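Local coordinates for protein kallikrein-10 (Homo sapiens, PDB 5LPE) that is a secreted, zymogen-like serine peptidase of the kallikrein subfamily with a tumor-suppressor role, and is inhibited by zinc ions, at residues A[42-47]-A[90-95]; A[73-78]-A[95-100]. All coordinates share one frame; numbering follows the deposited sequence.

Contact 1. Residues A[42-47]-A[90-95]; sequences AAHCGN and RTDEHD. With ZN (zinc ion), chain F.
Ala43, in the short 3-10 turn 43-45, lies against the loop end at Asp95, their CA atoms 4.3 Å apart, and the CA of Ala42 makes a CA-H...O contact to Asp95 O at 3.5 Å. The methyl CB of Ala43 rests on the CA of Asp95, while the CB of Ala42 sits over one face of the His44 ring, toward its rim. Zinc joins the side chains, bound by His44 ND1 at 2.1 Å, by Asp95 OD2 at 2.1 Å and by Asp92 OD2 at 1.9 Å. The side chains of His44 and Asp95 run alongside each other in the same direction, with Asp95 OD2 at the ring edge, 3.3 Å from ND1; both atoms bind the zinc and are not hydrogen-bonded to each other. Asp92 comes in at about a right angle to His44, its carboxylate plane 34° from the ring. With chi1 75°, CG of His44 stands between the backbone N and the carbonyl carbon, and ND1 faces the metal. Ser187 hydrogen-bonds to His44 NE2, and Ser202 to Asp95 OD2. By analogy with trypsin-like peptidases, His44, Asp95 and Ser187 probably form the charge relay. With ND1 given to zinc, the expected histidine-aspartate hydrogen bond is absent, consistent with zinc inhibition.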
loop_
_atom_site.group_PDB
_atom_site.type_symbol
_atom_site.label_atom_id
_atom_site.label_comp_id
_atom_site.label_asym_id
_atom_site.label_seq_id
_atom_site.Cartn_x
_atom_site.Cartn_y
_atom_site.Cartn_z
ATOM N N ALA A 42 3.142 -2.655 -4.714
ATOM C CA ALA A 42 4.103 -3.737 -4.581
ATOM C C ALA A 42 4.566 -4.195 -5.955
ATOM O O ALA A 42 3.767 -4.314 -6.884
ATOM C CB ALA A 42 3.484 -4.898 -3.808
ATOM N N ALA A 43 5.870 -4.455 -6.079
ATOM C CA ALA A 43 6.403 -4.980 -7.332
ATOM C C ALA A 43 5.722 -6.281 -7.754
ATOM O O ALA A 43 5.532 -6.509 -8.955
ATOM C CB ALA A 43 7.909 -5.188 -7.220
ATOM N N HIS A 44 5.317 -7.137 -6.798
ATOM C CA HIS A 44 4.729 -8.423 -7.181
ATOM C C HIS A 44 3.430 -8.260 -7.947
ATOM O O HIS A 44 2.886 -9.260 -8.426
ATOM C CB HIS A 44 4.478 -9.329 -5.965
ATOM C CG HIS A 44 3.306 -8.923 -5.122
ATOM N ND1 HIS A 44 3.437 -8.546 -3.802
ATOM C CD2 HIS A 44 1.983 -8.845 -5.405
ATOM C CE1 HIS A 44 2.248 -8.241 -3.315
ATOM N NE2 HIS A 44 1.348 -8.411 -4.268
ATOM N N CYS A 45 2.912 -7.034 -8.036
ATOM C CA CYS A 45 1.748 -6.682 -8.837
ATOM C C CYS A 45 2.098 -6.369 -10.284
ATOM O O CYS A 45 1.208 -5.990 -11.055
ATOM C CB CYS A 45 1.045 -5.469 -8.228
ATOM S SG CYS A 45 0.579 -5.626 -6.502
ATOM N N GLY A 46 3.367 -6.506 -10.665
ATOM C CA GLY A 46 3.844 -6.026 -11.949
ATOM C C GLY A 46 3.737 -6.991 -13.110
ATOM O O GLY A 46 4.464 -6.843 -14.094
ATOM N N ASN A 47 2.844 -7.982 -13.009
ATOM C CA ASN A 47 2.544 -8.838 -14.155
ATOM C C ASN A 47 2.316 -7.995 -15.401
ATOM O O ASN A 47 2.904 -8.261 -16.457
ATOM C CB ASN A 47 1.312 -9.709 -13.874
ATOM C CG ASN A 47 1.307 -10.299 -12.468
ATOM O OD1 ASN A 47 0.992 -9.604 -11.495
ATOM N ND2 ASN A 47 1.642 -11.582 -12.357
ATOM N N ARG A 90 10.671 -18.448 0.743
ATOM C CA ARG A 90 11.043 -17.070 0.442
ATOM C C ARG A 90 9.918 -16.253 -0.202
ATOM O O ARG A 90 9.071 -16.759 -0.941
ATOM C CB ARG A 90 12.288 -17.030 -0.446
ATOM C CG ARG A 90 13.572 -16.859 0.361
ATOM C CD ARG A 90 13.351 -15.963 1.577
ATOM N NE ARG A 90 14.500 -15.996 2.477
ATOM C CZ ARG A 90 14.497 -15.530 3.724
ATOM N NH1 ARG A 90 13.398 -15.000 4.238
ATOM N NH2 ARG A 90 15.598 -15.599 4.463
ATOM N N THR A 91 9.921 -14.968 0.112
ATOM C CA THR A 91 8.884 -14.041 -0.296
ATOM C C THR A 91 9.514 -12.960 -1.161
ATOM O O THR A 91 10.738 -12.898 -1.308
ATOM C CB THR A 91 8.212 -13.425 0.937
ATOM O OG1 THR A 91 9.163 -13.371 2.016
ATOM C CG2 THR A 91 7.011 -14.249 1.361
ATOM N N ASP A 92 8.678 -12.076 -1.710
ATOM C CA ASP A 92 9.214 -10.993 -2.523
ATOM C C ASP A 92 9.958 -10.019 -1.635
ATOM O O ASP A 92 9.422 -9.532 -0.635
ATOM C CB ASP A 92 8.127 -10.222 -3.267
ATOM C CG ASP A 92 6.916 -11.035 -3.554
ATOM O OD1 ASP A 92 6.915 -11.748 -4.577
ATOM O OD2 ASP A 92 5.951 -10.911 -2.775
ATOM N N GLU A 93 11.175 -9.692 -2.016
ATOM C CA GLU A 93 11.963 -8.778 -1.218
ATOM C C GLU A 93 12.263 -7.524 -2.032
ATOM O O GLU A 93 12.582 -7.610 -3.227
ATOM C CB GLU A 93 13.217 -9.493 -0.698
ATOM C CG GLU A 93 12.933 -10.824 0.094
ATOM C CD GLU A 93 11.685 -10.826 1.047
ATOM O OE1 GLU A 93 11.157 -11.938 1.324
ATOM O OE2 GLU A 93 11.240 -9.757 1.545
ATOM N N HIS A 94 12.118 -6.360 -1.377
ATOM C CA HIS A 94 12.111 -5.046 -2.030
ATOM C C HIS A 94 10.955 -4.911 -3.022
ATOM O O HIS A 94 11.122 -4.336 -4.101
ATOM C CB HIS A 94 13.429 -4.740 -2.759
ATOM C CG HIS A 94 14.623 -4.572 -1.869
ATOM N ND1 HIS A 94 14.686 -3.626 -0.869
ATOM C CD2 HIS A 94 15.820 -5.209 -1.862
ATOM C CE1 HIS A 94 15.864 -3.698 -0.272
ATOM N NE2 HIS A 94 16.569 -4.654 -0.855
ATOM N N ASP A 95 9.757 -5.400 -2.680
ATOM C CA ASP A 95 8.719 -5.360 -3.707
ATOM C C ASP A 95 8.023 -4.015 -3.588
ATOM O O ASP A 95 7.130 -3.816 -2.766
ATOM C CB ASP A 95 7.744 -6.537 -3.640
ATOM C CG ASP A 95 7.116 -6.731 -2.288
ATOM O OD1 ASP A 95 7.627 -6.155 -1.300
ATOM O OD2 ASP A 95 6.117 -7.492 -2.222
HETATM ZN ZN ZN F . 5.219 -9.209 -2.922
#

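Contact 2. Residues A[73-78]-A[95-100]; sequences SVVHPK and DLMLLK. With ZN (zinc ion), chain F.
One hydrogen bond continues the ladder beyond the end of strand 73-75: His76 N, in the following loop, reaches Leu96 O at 3.0 Å. Strands 73-75 and 97-100 run antiparallel, 171° between their directions. Val74 and Leu98 form the hydrogen-bonded pair, with Val74 N to Leu98 O and Leu98 N to Val74 O both 2.8 Å; Ser73 with Leu99 and Val75 with Met97 are the non-hydrogen-bonded pairs on either side. On the face carrying those four residues, Val75 CG2 lies 3.7 Å from Met97 CG and also meets the sulfur SD. Met97 is extended through chi2, with CG anti to the backbone N, then bends at chi3 (54°), carrying its end away from strand 73-75. Leu99 turns back, bringing CD2 to 3.5 Å from Ser73 CB, while Ser73 OG is hydrogen-bonded to Lys48 NZ. Val74 and Leu98 point to the other face, where Trp226 of helix 224-230 packs on both. The His76 ring takes Pro77 CD over one face and meets Trp226 and Tyr223 edge-to-face. Three backbone hydrogen bonds thus join the segments, with largely apolar side chains on both faces, and one of them is accepted by Leu96, next to the zinc ligand Asp95.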
loop_
_atom_site.group_PDB
_atom_site.type_symbol
_atom_site.label_atom_id
_atom_site.label_comp_id
_atom_site.label_asym_id
_atom_site.label_seq_id
_atom_site.Cartn_x
_atom_site.Cartn_y
_atom_site.Cartn_z
ATOM N N SER A 73 6.342 1.715 -15.705
ATOM C CA SER A 73 6.251 0.917 -14.491
ATOM C C SER A 73 7.666 0.589 -14.053
ATOM O O SER A 73 8.308 -0.286 -14.641
ATOM C CB SER A 73 5.473 -0.355 -14.752
ATOM O OG SER A 73 6.183 -1.098 -15.715
ATOM N N VAL A 74 8.116 1.219 -12.977
ATOM C CA VAL A 74 9.494 1.099 -12.533
ATOM C C VAL A 74 9.496 0.217 -11.291
ATOM O O VAL A 74 9.028 0.608 -10.214
ATOM C CB VAL A 74 10.128 2.471 -12.278
ATOM C CG1 VAL A 74 11.568 2.318 -11.830
ATOM C CG2 VAL A 74 10.061 3.298 -13.550
ATOM N N VAL A 75 9.992 -0.980 -11.455
ATOM C CA VAL A 75 10.150 -1.893 -10.342
ATOM C C VAL A 75 11.457 -1.555 -9.655
ATOM O O VAL A 75 12.423 -1.154 -10.314
ATOM C CB VAL A 75 10.107 -3.342 -10.848
ATOM C CG1 VAL A 75 10.567 -4.297 -9.773
ATOM C CG2 VAL A 75 8.706 -3.683 -11.320
ATOM N N HIS A 76 11.483 -1.651 -8.332
ATOM C CA HIS A 76 12.717 -1.356 -7.619
ATOM C C HIS A 76 13.847 -2.222 -8.172
ATOM O O HIS A 76 13.633 -3.407 -8.456
ATOM C CB HIS A 76 12.568 -1.592 -6.115
ATOM C CG HIS A 76 13.664 -0.972 -5.310
ATOM N ND1 HIS A 76 14.775 -1.673 -4.896
ATOM C CD2 HIS A 76 13.838 0.297 -4.875
ATOM C CE1 HIS A 76 15.581 -0.864 -4.232
ATOM N NE2 HIS A 76 15.036 0.338 -4.204
ATOM N N PRO A 77 15.040 -1.655 -8.376
ATOM C CA PRO A 77 16.134 -2.442 -8.972
ATOM C C PRO A 77 16.526 -3.661 -8.154
ATOM O O PRO A 77 16.866 -4.702 -8.727
ATOM C CB PRO A 77 17.274 -1.418 -9.067
ATOM C CG PRO A 77 16.907 -0.324 -8.091
ATOM C CD PRO A 77 15.425 -0.248 -8.161
ATOM N N LYS A 78 16.432 -3.588 -6.838
ATOM C CA LYS A 78 16.799 -4.689 -5.961
ATOM C C LYS A 78 15.680 -5.712 -5.795
ATOM O O LYS A 78 15.819 -6.635 -4.987
ATOM C CB LYS A 78 17.224 -4.150 -4.593
ATOM C CG LYS A 78 18.460 -3.267 -4.624
ATOM C CD LYS A 78 18.699 -2.573 -3.278
ATOM C CE LYS A 78 19.934 -1.688 -3.333
ATOM N NZ LYS A 78 19.800 -0.670 -4.404
ATOM N N ASP A 95 9.757 -5.400 -2.680
ATOM C CA ASP A 95 8.719 -5.360 -3.707
ATOM C C ASP A 95 8.023 -4.015 -3.588
ATOM O O ASP A 95 7.130 -3.816 -2.766
ATOM C CB ASP A 95 7.744 -6.537 -3.640
ATOM C CG ASP A 95 7.116 -6.731 -2.288
ATOM O OD1 ASP A 95 7.627 -6.155 -1.300
ATOM O OD2 ASP A 95 6.117 -7.492 -2.222
ATOM N N LEU A 96 8.396 -3.140 -4.513
ATOM C CA LEU A 96 7.932 -1.777 -4.681
ATOM C C LEU A 96 7.930 -1.533 -6.174
ATOM O O LEU A 96 8.855 -1.945 -6.873
ATOM C CB LEU A 96 8.858 -0.774 -3.995
ATOM C CG LEU A 96 8.259 0.021 -2.849
ATOM C CD1 LEU A 96 7.614 -0.925 -1.876
ATOM C CD2 LEU A 96 9.353 0.840 -2.202
ATOM N N MET A 97 6.895 -0.881 -6.664
ATOM C CA MET A 97 6.818 -0.592 -8.085
ATOM C C MET A 97 6.147 0.765 -8.217
ATOM O O MET A 97 5.153 1.040 -7.532
ATOM C CB MET A 97 6.040 -1.693 -8.814
ATOM C CG MET A 97 5.895 -1.517 -10.289
ATOM S SD MET A 97 4.925 -2.841 -11.075
ATOM C CE MET A 97 3.420 -2.833 -10.121
ATOM N N LEU A 98 6.711 1.620 -9.059
ATOM C CA LEU A 98 6.128 2.923 -9.322
ATOM C C LEU A 98 5.420 2.856 -10.666
ATOM O O LEU A 98 6.022 2.470 -11.678
ATOM C CB LEU A 98 7.185 4.030 -9.264
ATOM C CG LEU A 98 7.434 4.409 -7.796
ATOM C CD1 LEU A 98 8.747 5.112 -7.569
ATOM C CD2 LEU A 98 6.271 5.254 -7.267
ATOM N N LEU A 99 4.129 3.170 -10.655
ATOM C CA LEU A 99 3.301 3.202 -11.851
ATOM C C LEU A 99 3.121 4.649 -12.287
ATOM O O LEU A 99 2.672 5.488 -11.497
ATOM C CB LEU A 99 1.945 2.552 -11.583
ATOM C CG LEU A 99 2.013 1.035 -11.413
ATOM C CD1 LEU A 99 0.707 0.393 -11.793
ATOM C CD2 LEU A 99 3.139 0.429 -12.235
ATOM N N LYS A 100 3.464 4.944 -13.534
ATOM C CA LYS A 100 3.224 6.278 -14.055
ATOM C C LYS A 100 1.864 6.335 -14.742
ATOM O O LYS A 100 1.547 5.481 -15.571
ATOM C CB LYS A 100 4.324 6.701 -15.019
ATOM C CG LYS A 100 4.283 8.199 -15.291
ATOM C CD LYS A 100 4.678 8.506 -16.707
ATOM C CE LYS A 100 5.343 9.859 -16.789
ATOM N NZ LYS A 100 4.580 10.852 -16.020
HETATM ZN ZN ZN F . 5.219 -9.209 -2.922
#

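In the fold
Contacts 1 and 2 have centres 9 Å apart on the same side of the chain's centre, and their segments alternate along the sequence: 42-47, 73-78, 90-95, 95-100. Asp95 belongs to both, ending the zinc-binding loop and leading into strand 97-101. That strand lies between 38-41 and 66-75 in the first of the two six-stranded antiparallel barrels of the trypsin fold; segment 42-47 follows strand 38-41, and 73-78 finishes strand 66-75. The two contacts also touch directly, through Met97 SD against Gly46 CA and His94 against Lys78. The histidine and aspartate of the probable relay thus lie just after strand 38-41 and just before its antiparallel neighbour 97-101, which sets them beside each other where zinc binds.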